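PDB 4REL: UDP-glucose:anthocyanidin 3-O-glucosyltransferase from Clitoria ternatea, which is a plant glycosyltransferase of the GT-B type, built from two Rossmann-like domains that face each other across a cleft. Local coordinates for residues A[72-77]-A[82-87]; A[9-12]-A[17-20]; A[179-184]-A[190-195]. All coordinates share one frame; numbering follows the deposited sequence.

In the fold
The three contacts show how a pocket in a GT-B fold can be assembled from short, separate turns of the chain. They follow one another in sequence without interleaving, contact 2 first, and their centres lie about 15 Å (contacts 1 and 3), 18 Å (1 and 2) and 20 Å (2 and 3) apart, yet each touches KMP. Side chains join them directly: Phe-12 CZ of contact 2 sits 3.9 Å from Leu-82 CD2 of contact 1 and 3.7 Å from Phe-192 CE1 of contact 3. Contacts 1 and 3 are also tied by Asp-83 OD1, 2.8 Å from Phe-192 N. His-17 of contact 2 and Asp-181 of contact 3 hydrogen-bond to KMP, while Leu-82 of contact 1 adds apolar packing.

Contact 1 (A[72-77]-A[82-87]); sequences HVPANN and LDLFLS. With KMP (3,5,7-trihydroxy-2-(4-hydroxyphenyl)-4H-chromen-4-one), chain B.
Leu-84, whose CD1 methyl meets the imidazole of His-72, has its own carbonyl O engaged by Ser-87 OG at 2.8 Å. The hydroxyl approaches at a C=O...donor angle of 121° and is tilted 29° out of the carbonyl plane, a bond back onto the preceding turn of the chain. Across the contact no hydrogen bond forms. Instead, Leu-84 CD1 lies at the edge of the His-72 ring, near its plane, 3.8 Å from His-72 CD2. The extended first torsion of His-72 (chi1 -179°) carries CG to the side opposite the backbone N and sends the ring across to the leucine. Pro-74 N lies 3.8 Å above one face of this ring, offset toward the rim. Looser still is the approach of Pro-74 CG to Leu-84 CD1, at 4.4 Å. The polar work falls to Glu-80 at the start of the helix: one of its carboxylate oxygens takes His-72 NE2 and the other takes Ala-75 N. Separately, Asn-77 OD1 accepts from Ile-79 N in the turn leading into the helix. Helix 80-86 thus ties down the loop that precedes it. Leu-82 serves the ligand pocket, its CD1 packing 3.5 Å from KMP C18 and its CD2 3.7 Å from KMP O24. At this surface contact the apolar touch is slight, so the loop is probably held mainly by Glu-80, whose nearby carboxylate would tend to favour a protonated His-72.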
loop_
_atom_site.group_PDB
_atom_site.type_symbol
_atom_site.label_atom_id
_atom_site.label_comp_id
_atom_site.label_asym_id
_atom_site.label_seq_id
_atom_site.Cartn_x
_atom_site.Cartn_y
_atom_site.Cartn_z
ATOM N N HIS A 72 3.814 -27.598 9.835
ATOM C CA HIS A 72 3.846 -27.212 8.430
ATOM C C HIS A 72 4.878 -26.108 8.207
ATOM O O HIS A 72 5.042 -25.207 9.043
ATOM C CB HIS A 72 2.472 -26.758 7.919
ATOM C CG HIS A 72 2.477 -26.372 6.472
ATOM N ND1 HIS A 72 2.967 -27.203 5.481
ATOM C CD2 HIS A 72 2.079 -25.242 5.845
ATOM C CE1 HIS A 72 2.859 -26.602 4.313
ATOM N NE2 HIS A 72 2.327 -25.406 4.504
ATOM N N VAL A 73 5.568 -26.195 7.079
ATOM C CA VAL A 73 6.545 -25.195 6.666
ATOM C C VAL A 73 6.181 -24.689 5.271
ATOM O O VAL A 73 6.439 -25.369 4.264
ATOM C CB VAL A 73 7.958 -25.819 6.606
ATOM C CG1 VAL A 73 8.976 -24.808 6.094
ATOM C CG2 VAL A 73 8.355 -26.355 7.966
ATOM N N PRO A 74 5.585 -23.491 5.192
ATOM C CA PRO A 74 5.185 -22.962 3.884
ATOM C C PRO A 74 6.367 -22.786 2.941
ATOM O O PRO A 74 7.493 -22.555 3.385
ATOM C CB PRO A 74 4.592 -21.592 4.227
ATOM C CG PRO A 74 4.108 -21.742 5.621
ATOM C CD PRO A 74 5.133 -22.626 6.298
ATOM N N ALA A 75 6.108 -22.913 1.646
ATOM C CA ALA A 75 7.128 -22.684 0.633
ATOM C C ALA A 75 7.480 -21.203 0.592
ATOM O O ALA A 75 6.723 -20.359 1.086
ATOM C CB ALA A 75 6.634 -23.149 -0.728
ATOM N N ASN A 76 8.627 -20.886 -0.000
ATOM C CA ASN A 76 9.046 -19.496 -0.134
ATOM C C ASN A 76 8.376 -18.837 -1.332
ATOM O O ASN A 76 9.020 -18.531 -2.332
ATOM C CB ASN A 76 10.575 -19.385 -0.238
ATOM C CG ASN A 76 11.056 -17.942 -0.343
ATOM O OD1 ASN A 76 10.356 -17.003 0.048
ATOM N ND2 ASN A 76 12.257 -17.762 -0.881
ATOM N N ASN A 77 7.069 -18.631 -1.232
ATOM C CA ASN A 77 6.357 -17.865 -2.233
ATOM C C ASN A 77 5.277 -17.047 -1.541
ATOM O O ASN A 77 4.654 -17.511 -0.578
ATOM C CB ASN A 77 5.800 -18.765 -3.337
ATOM C CG ASN A 77 4.459 -19.362 -2.987
ATOM O OD1 ASN A 77 3.414 -18.745 -3.204
ATOM N ND2 ASN A 77 4.478 -20.580 -2.470
ATOM N N LEU A 82 -0.963 -16.366 2.609
ATOM C CA LEU A 82 -2.225 -15.656 2.377
ATOM C C LEU A 82 -3.364 -16.659 2.206
ATOM O O LEU A 82 -4.419 -16.521 2.825
ATOM C CB LEU A 82 -2.167 -14.746 1.143
ATOM C CG LEU A 82 -0.964 -13.847 0.862
ATOM C CD1 LEU A 82 -1.269 -12.905 -0.297
ATOM C CD2 LEU A 82 -0.536 -13.065 2.068
ATOM N N ASP A 83 -3.160 -17.655 1.347
ATOM C CA ASP A 83 -4.162 -18.708 1.165
ATOM C C ASP A 83 -4.496 -19.402 2.486
ATOM O O ASP A 83 -5.667 -19.646 2.796
ATOM C CB ASP A 83 -3.649 -19.774 0.190
ATOM C CG ASP A 83 -3.560 -19.284 -1.252
ATOM O OD1 ASP A 83 -4.249 -18.313 -1.618
ATOM O OD2 ASP A 83 -2.810 -19.905 -2.035
ATOM N N LEU A 84 -3.460 -19.755 3.247
ATOM C CA LEU A 84 -3.658 -20.509 4.488
ATOM C C LEU A 84 -4.477 -19.710 5.488
ATOM O O LEU A 84 -5.387 -20.252 6.126
ATOM C CB LEU A 84 -2.318 -20.955 5.093
ATOM C CG LEU A 84 -1.596 -22.073 4.323
ATOM C CD1 LEU A 84 -0.216 -22.352 4.911
ATOM C CD2 LEU A 84 -2.432 -23.359 4.322
ATOM N N PHE A 85 -4.186 -18.419 5.617
ATOM C CA PHE A 85 -5.021 -17.588 6.484
ATOM C C PHE A 85 -6.447 -17.483 5.957
ATOM O O PHE A 85 -7.401 -17.626 6.710
ATOM C CB PHE A 85 -4.459 -16.175 6.659
ATOM C CG PHE A 85 -5.381 -15.275 7.435
ATOM C CD1 PHE A 85 -5.533 -15.444 8.809
ATOM C CD2 PHE A 85 -6.126 -14.302 6.791
ATOM C CE1 PHE A 85 -6.392 -14.637 9.529
ATOM C CE2 PHE A 85 -7.001 -13.491 7.506
ATOM C CZ PHE A 85 -7.126 -13.652 8.876
ATOM N N LEU A 86 -6.601 -17.200 4.665
ATOM C CA LEU A 86 -7.946 -17.032 4.132
ATOM C C LEU A 86 -8.740 -18.336 4.272
ATOM O O LEU A 86 -9.962 -18.304 4.460
ATOM C CB LEU A 86 -7.915 -16.552 2.671
ATOM C CG LEU A 86 -7.382 -15.138 2.438
ATOM C CD1 LEU A 86 -7.110 -14.897 0.941
ATOM C CD2 LEU A 86 -8.339 -14.087 2.975
ATOM N N SER A 87 -8.053 -19.475 4.207
ATOM C CA SER A 87 -8.740 -20.766 4.297
ATOM C C SER A 87 -9.352 -21.036 5.671
ATOM O O SER A 87 -10.165 -21.951 5.810
ATOM C CB SER A 87 -7.809 -21.922 3.914
ATOM O OG SER A 87 -6.921 -22.243 4.978
HETATM C C1 KMP B . -3.681 -7.177 -6.488
HETATM C C2 KMP B . -3.455 -6.345 -5.405
HETATM C C3 KMP B . -2.635 -6.846 -4.281
HETATM C C4 KMP B . -2.078 -8.212 -4.346
HETATM C C5 KMP B . -2.364 -8.973 -5.473
HETATM C C6 KMP B . -3.145 -8.463 -6.515
HETATM C C9 KMP B . -2.357 -6.000 -3.097
HETATM C C10 KMP B . -1.529 -6.582 -2.017
HETATM C C11 KMP B . -1.016 -7.982 -2.179
HETATM C C14 KMP B . -0.170 -8.647 -1.139
HETATM C C15 KMP B . -0.026 -8.129 0.146
HETATM C C16 KMP B . 0.769 -8.772 1.082
HETATM C C17 KMP B . 1.433 -9.940 0.740
HETATM C C18 KMP B . 1.294 -10.466 -0.538
HETATM C C19 KMP B . 0.493 -9.822 -1.471
HETATM O O12 KMP B . -1.310 -8.707 -3.318
HETATM O O13 KMP B . -2.815 -4.835 -3.024
HETATM O O24 KMP B . 2.216 -10.566 1.662
HETATM O O27 KMP B . -1.258 -5.811 -0.927
HETATM O O29 KMP B . -3.393 -9.255 -7.594
HETATM O O30 KMP B . -3.970 -5.085 -5.358
#

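Contact 2 (A[9-12]-A[17-20]). With KMP (3,5,7-trihydroxy-2-(4-hydroxyphenyl)-4H-chromen-4-one), chain B.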
loop_
_atom_site.group_PDB
_atom_site.type_symbol
_atom_site.label_atom_id
_atom_site.label_comp_id
_atom_site.label_asym_id
_atom_site.label_seq_id
_atom_site.Cartn_x
_atom_site.Cartn_y
_atom_site.Cartn_z
ATOM N N ILE A 9 -12.097 -5.176 14.469
ATOM C CA ILE A 9 -11.276 -4.846 13.316
ATOM C C ILE A 9 -10.483 -6.057 12.868
ATOM O O ILE A 9 -9.806 -6.698 13.682
ATOM C CB ILE A 9 -10.307 -3.687 13.636
ATOM C CG1 ILE A 9 -11.096 -2.432 14.048
ATOM C CG2 ILE A 9 -9.432 -3.371 12.422
ATOM C CD1 ILE A 9 -11.085 -2.170 15.545
ATOM N N PHE A 10 -10.582 -6.371 11.574
ATOM C CA PHE A 10 -9.834 -7.489 10.976
ATOM C C PHE A 10 -8.863 -7.000 9.913
ATOM O O PHE A 10 -9.268 -6.770 8.775
ATOM C CB PHE A 10 -10.790 -8.506 10.320
ATOM C CG PHE A 10 -11.758 -9.156 11.286
ATOM C CD1 PHE A 10 -11.369 -10.247 12.056
ATOM C CD2 PHE A 10 -13.061 -8.683 11.400
ATOM C CE1 PHE A 10 -12.260 -10.849 12.943
ATOM C CE2 PHE A 10 -13.964 -9.276 12.278
ATOM C CZ PHE A 10 -13.559 -10.368 13.051
ATOM N N PRO A 11 -7.575 -6.859 10.267
ATOM C CA PRO A 11 -6.596 -6.602 9.205
ATOM C C PRO A 11 -6.436 -7.817 8.313
ATOM O O PRO A 11 -6.732 -8.936 8.735
ATOM C CB PRO A 11 -5.290 -6.405 9.979
ATOM C CG PRO A 11 -5.489 -7.229 11.243
ATOM C CD PRO A 11 -6.936 -6.986 11.589
ATOM N N PHE A 12 -5.968 -7.592 7.090
ATOM C CA PHE A 12 -5.330 -8.645 6.306
ATOM C C PHE A 12 -3.958 -8.758 6.969
ATOM O O PHE A 12 -3.166 -7.818 6.933
ATOM C CB PHE A 12 -5.231 -8.195 4.847
ATOM C CG PHE A 12 -4.761 -9.268 3.896
ATOM C CD1 PHE A 12 -5.436 -10.480 3.780
ATOM C CD2 PHE A 12 -3.683 -9.030 3.065
ATOM C CE1 PHE A 12 -4.999 -11.456 2.864
ATOM C CE2 PHE A 12 -3.245 -9.997 2.155
ATOM C CZ PHE A 12 -3.905 -11.202 2.054
ATOM N N HIS A 17 -0.271 -4.314 4.848
ATOM C CA HIS A 17 -1.662 -4.026 5.191
ATOM C C HIS A 17 -1.862 -3.644 6.651
ATOM O O HIS A 17 -2.921 -3.141 7.013
ATOM C CB HIS A 17 -2.549 -5.220 4.859
ATOM C CG HIS A 17 -2.696 -5.455 3.390
ATOM N ND1 HIS A 17 -3.876 -5.236 2.724
ATOM C CD2 HIS A 17 -1.796 -5.861 2.463
ATOM C CE1 HIS A 17 -3.708 -5.523 1.438
ATOM N NE2 HIS A 17 -2.455 -5.891 1.256
ATOM N N LEU A 18 -0.854 -3.887 7.480
ATOM C CA LEU A 18 -1.011 -3.730 8.924
ATOM C C LEU A 18 -0.898 -2.284 9.443
ATOM O O LEU A 18 -1.819 -1.798 10.113
ATOM C CB LEU A 18 -0.090 -4.701 9.679
ATOM C CG LEU A 18 -0.536 -6.158 9.515
ATOM C CD1 LEU A 18 0.604 -7.138 9.787
ATOM C CD2 LEU A 18 -1.731 -6.428 10.442
ATOM N N PRO A 19 0.209 -1.583 9.139
ATOM C CA PRO A 19 0.244 -0.209 9.659
ATOM C C PRO A 19 -0.909 0.724 9.202
ATOM O O PRO A 19 -1.407 1.477 10.042
ATOM C CB PRO A 19 1.609 0.313 9.188
ATOM C CG PRO A 19 2.447 -0.923 9.026
ATOM C CD PRO A 19 1.490 -1.967 8.508
ATOM N N PRO A 20 -1.332 0.682 7.917
ATOM C CA PRO A 20 -2.409 1.617 7.555
ATOM C C PRO A 20 -3.713 1.390 8.322
ATOM O O PRO A 20 -4.419 2.364 8.623
ATOM C CB PRO A 20 -2.641 1.342 6.061
ATOM C CG PRO A 20 -1.377 0.708 5.581
ATOM C CD PRO A 20 -0.824 -0.058 6.741
HETATM C C1 KMP B . -3.681 -7.177 -6.488
HETATM C C2 KMP B . -3.455 -6.345 -5.405
HETATM C C3 KMP B . -2.635 -6.846 -4.281
HETATM C C4 KMP B . -2.078 -8.212 -4.346
HETATM C C5 KMP B . -2.364 -8.973 -5.473
HETATM C C6 KMP B . -3.145 -8.463 -6.515
HETATM C C9 KMP B . -2.357 -6.000 -3.097
HETATM C C10 KMP B . -1.529 -6.582 -2.017
HETATM C C11 KMP B . -1.016 -7.982 -2.179
HETATM C C14 KMP B . -0.170 -8.647 -1.139
HETATM C C15 KMP B . -0.026 -8.129 0.146
HETATM C C16 KMP B . 0.769 -8.772 1.082
HETATM C C17 KMP B . 1.433 -9.940 0.740
HETATM C C18 KMP B . 1.294 -10.466 -0.538
HETATM C C19 KMP B . 0.493 -9.822 -1.471
HETATM O O12 KMP B . -1.310 -8.707 -3.318
HETATM O O13 KMP B . -2.815 -4.835 -3.024
HETATM O O24 KMP B . 2.216 -10.566 1.662
HETATM O O27 KMP B . -1.258 -5.811 -0.927
HETATM O O29 KMP B . -3.393 -9.255 -7.594
HETATM O O30 KMP B . -3.970 -5.085 -5.358
HETATM O O HOH W 1 -5.333 -4.553 6.922
#
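Phe-12 drives the edge of its ring onto a face of His-17, and that imidazole in turn holds KMP at its own edge. The pair is T-shaped, with centroids 4.9 Å apart and planes at 71°; Phe-12 CD2 stands over the centre of the imidazole, 3.6 Å above its plane. The first torsion of Phe-12, -172°, sets CG opposite the backbone N and swings the ring over the histidine. Phe-116 meets both rings. At the edge of the imidazole, NE2 is hydrogen-bonded to KMP O27 at 2.5 Å, a length so short that its exact value deserves caution; the angle is 152°, and either partner could be the donor. KMP C10 lies in the imidazole plane, and KMP C15 sits at the edge of the Phe-12 ring. On the other imidazole nitrogen, ND1 is bonded to Asp-114 OD1, so both nitrogens have partners, which probably fixes the ring's rotation, and Phe-12 presses on one face. No direct hydrogen bond joins the two segments. A water does so instead, accepting from Phe-12 N at 3.1 Å and donating to His-17 O at 2.8 Å, which satisfies two buried backbone groups at once. Further back, Leu-18 CD2 packs on Pro-11 CB at 3.6 Å. Leu-18 also touches helix 43-50, at Ser-45, Phe-48 and Leu-49. This is the turn from strand to helix in a Rossmann-like beta-alpha-beta unit: strand 6-10, bonded to strands 36-42 and 110-114 on its two sides, passes through it into helix 18-31, with helix 43-50 packed alongside at Leu-18.

Contact 3 (A[179-184]-A[190-195]); sequences PQDMLD and TLFSRT. With KMP (3,5,7-trihydroxy-2-(4-hydroxyphenyl)-4H-chromen-4-one), chain B.
On the way to Asp-181, which meets Ser-193 and Phe-192 across the contact, the chain passes Pro-179, whose CB packs 3.7 Å from KMP O29. Gln-180 follows and braces its own turn: its NE2 donates to Asp-184 OD1 at 3.1 Å. OD1 lies close to the amide plane, whereas the N-H arrives from above the carboxylate plane; the Gln-180 carbonyl accepts from both Leu-183 N and Asp-184 N. Asp-181 divides its carboxylate. OD2 accepts from KMP O29 at 2.7 Å and lies at the edge of the Phe-192 ring, 4.0 Å from CE2; the same edge puts Phe-192 CZ 3.4 Å from KMP O12. OD1 takes a water that also binds Thr-190 OG1, while the backbone Asp-181 O abuts Ser-193 CB at 3.6 Å. That water leads to a capping box at the start of helix 191-197: Thr-190 N donates to Ser-193 OG at 2.9 Å, and Ser-193 N returns a bond to Thr-190 OG1 at 3.0 Å. A torsion of 74° about the first bond of Ser-193 brings OG within range of Thr-190 N. The end of the Met-182 side chain leads off to Leu-144 and Ile-148, and its carbonyl accepts from Arg-152. Finally Asp-184 OD2 accepts from a second water, which Ser-193 OG reaches only weakly.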
loop_
_atom_site.group_PDB
_atom_site.type_symbol
_atom_site.label_atom_id
_atom_site.label_comp_id
_atom_site.label_asym_id
_atom_site.label_seq_id
_atom_site.Cartn_x
_atom_site.Cartn_y
_atom_site.Cartn_z
ATOM N N PRO A 179 -3.263 -6.671 -13.014
ATOM C CA PRO A 179 -2.704 -7.708 -12.135
ATOM C C PRO A 179 -2.880 -9.101 -12.738
ATOM O O PRO A 179 -3.994 -9.459 -13.133
ATOM C CB PRO A 179 -3.547 -7.577 -10.861
ATOM C CG PRO A 179 -3.944 -6.132 -10.831
ATOM C CD PRO A 179 -4.200 -5.786 -12.291
ATOM N N GLN A 180 -1.797 -9.872 -12.831
ATOM C CA GLN A 180 -1.899 -11.211 -13.403
ATOM C C GLN A 180 -2.896 -12.071 -12.624
ATOM O O GLN A 180 -3.599 -12.891 -13.219
ATOM C CB GLN A 180 -0.531 -11.897 -13.457
ATOM C CG GLN A 180 -0.551 -13.268 -14.112
ATOM C CD GLN A 180 -0.921 -13.202 -15.577
ATOM O OE1 GLN A 180 -0.413 -12.356 -16.320
ATOM N NE2 GLN A 180 -1.818 -14.088 -16.004
ATOM N N ASP A 181 -2.965 -11.871 -11.307
ATOM C CA ASP A 181 -3.870 -12.652 -10.459
ATOM C C ASP A 181 -5.311 -12.674 -10.974
ATOM O O ASP A 181 -6.005 -13.686 -10.844
ATOM C CB ASP A 181 -3.874 -12.128 -9.010
ATOM C CG ASP A 181 -2.595 -12.451 -8.250
ATOM O OD1 ASP A 181 -1.981 -13.503 -8.506
ATOM O OD2 ASP A 181 -2.212 -11.643 -7.380
ATOM N N MET A 182 -5.767 -11.569 -11.559
ATOM C CA MET A 182 -7.180 -11.481 -11.919
ATOM C C MET A 182 -7.463 -12.120 -13.268
ATOM O O MET A 182 -8.621 -12.339 -13.625
ATOM C CB MET A 182 -7.722 -10.046 -11.831
ATOM C CG MET A 182 -7.330 -9.108 -12.947
ATOM S SD MET A 182 -8.216 -7.525 -12.783
ATOM C CE MET A 182 -9.902 -8.059 -12.970
ATOM N N LEU A 183 -6.395 -12.448 -13.988
ATOM C CA LEU A 183 -6.509 -13.105 -15.285
ATOM C C LEU A 183 -6.386 -14.632 -15.193
ATOM O O LEU A 183 -6.897 -15.348 -16.063
ATOM C CB LEU A 183 -5.436 -12.573 -16.239
ATOM C CG LEU A 183 -5.405 -11.073 -16.531
ATOM C CD1 LEU A 183 -4.317 -10.775 -17.546
ATOM C CD2 LEU A 183 -6.755 -10.580 -17.037
ATOM N N ASP A 184 -5.691 -15.127 -14.165
ATOM C CA ASP A 184 -5.419 -16.562 -14.042
ATOM C C ASP A 184 -6.710 -17.368 -13.943
ATOM O O ASP A 184 -7.596 -17.026 -13.167
ATOM C CB ASP A 184 -4.564 -16.856 -12.808
ATOM C CG ASP A 184 -3.120 -16.411 -12.965
ATOM O OD1 ASP A 184 -2.622 -16.355 -14.112
ATOM O OD2 ASP A 184 -2.483 -16.122 -11.928
ATOM N N THR A 190 -5.745 -19.168 -7.239
ATOM C CA THR A 190 -5.456 -19.482 -5.849
ATOM C C THR A 190 -6.625 -19.004 -5.009
ATOM O O THR A 190 -7.459 -18.236 -5.493
ATOM C CB THR A 190 -4.168 -18.792 -5.374
ATOM O OG1 THR A 190 -4.322 -17.370 -5.487
ATOM C CG2 THR A 190 -2.964 -19.251 -6.215
ATOM N N LEU A 191 -6.701 -19.449 -3.759
ATOM C CA LEU A 191 -7.770 -18.968 -2.894
ATOM C C LEU A 191 -7.677 -17.451 -2.791
ATOM O O LEU A 191 -8.694 -16.755 -2.752
ATOM C CB LEU A 191 -7.697 -19.614 -1.502
ATOM C CG LEU A 191 -8.680 -19.062 -0.471
ATOM C CD1 LEU A 191 -10.108 -19.218 -0.947
ATOM C CD2 LEU A 191 -8.485 -19.782 0.865
ATOM N N PHE A 192 -6.451 -16.937 -2.785
ATOM C CA PHE A 192 -6.234 -15.493 -2.730
ATOM C C PHE A 192 -6.771 -14.807 -3.985
ATOM O O PHE A 192 -7.474 -13.803 -3.894
ATOM C CB PHE A 192 -4.748 -15.188 -2.532
ATOM C CG PHE A 192 -4.412 -13.725 -2.556
ATOM C CD1 PHE A 192 -4.865 -12.876 -1.560
ATOM C CD2 PHE A 192 -3.615 -13.206 -3.563
ATOM C CE1 PHE A 192 -4.544 -11.527 -1.573
ATOM C CE2 PHE A 192 -3.292 -11.856 -3.583
ATOM C CZ PHE A 192 -3.755 -11.019 -2.585
ATOM N N SER A 193 -6.456 -15.342 -5.161
ATOM C CA SER A 193 -6.944 -14.702 -6.384
ATOM C C SER A 193 -8.461 -14.762 -6.478
ATOM O O SER A 193 -9.092 -13.805 -6.931
ATOM C CB SER A 193 -6.294 -15.280 -7.653
ATOM O OG SER A 193 -6.797 -16.567 -7.956
ATOM N N ARG A 194 -9.053 -15.874 -6.048
ATOM C CA ARG A 194 -10.505 -16.024 -6.073
ATOM C C ARG A 194 -11.180 -15.034 -5.133
ATOM O O ARG A 194 -12.253 -14.497 -5.431
ATOM C CB ARG A 194 -10.905 -17.452 -5.698
ATOM C CG ARG A 194 -10.425 -18.493 -6.698
ATOM C CD ARG A 194 -10.914 -19.889 -6.334
ATOM N NE ARG A 194 -10.508 -20.886 -7.321
ATOM C CZ ARG A 194 -9.440 -21.671 -7.199
ATOM N NH1 ARG A 194 -8.667 -21.582 -6.124
ATOM N NH2 ARG A 194 -9.147 -22.546 -8.150
ATOM N N THR A 195 -10.547 -14.809 -3.991
ATOM C CA THR A 195 -11.030 -13.835 -3.020
ATOM C C THR A 195 -11.010 -12.416 -3.612
ATOM O O THR A 195 -12.003 -11.682 -3.529
ATOM C CB THR A 195 -10.189 -13.906 -1.731
ATOM O OG1 THR A 195 -10.337 -15.206 -1.140
ATOM C CG2 THR A 195 -10.636 -12.865 -0.743
HETATM C C1 KMP B . -3.681 -7.177 -6.488
HETATM C C2 KMP B . -3.455 -6.345 -5.405
HETATM C C3 KMP B . -2.635 -6.846 -4.281
HETATM C C4 KMP B . -2.078 -8.212 -4.346
HETATM C C5 KMP B . -2.364 -8.973 -5.473
HETATM C C6 KMP B . -3.145 -8.463 -6.515
HETATM C C9 KMP B . -2.357 -6.000 -3.097
HETATM C C10 KMP B . -1.529 -6.582 -2.017
HETATM C C11 KMP B . -1.016 -7.982 -2.179
HETATM C C14 KMP B . -0.170 -8.647 -1.139
HETATM C C15 KMP B . -0.026 -8.129 0.146
HETATM C C16 KMP B . 0.769 -8.772 1.082
HETATM C C17 KMP B . 1.433 -9.940 0.740
HETATM C C18 KMP B . 1.294 -10.466 -0.538
HETATM C C19 KMP B . 0.493 -9.822 -1.471
HETATM O O12 KMP B . -1.310 -8.707 -3.318
HETATM O O13 KMP B . -2.815 -4.835 -3.024
HETATM O O24 KMP B . 2.216 -10.566 1.662
HETATM O O27 KMP B . -1.258 -5.811 -0.927
HETATM O O29 KMP B . -3.393 -9.255 -7.594
HETATM O O30 KMP B . -3.970 -5.085 -5.358
HETATM O O HOH W 2 -2.601 -16.125 -7.071
HETATM O O HOH W 3 -3.750 -16.873 -9.421
#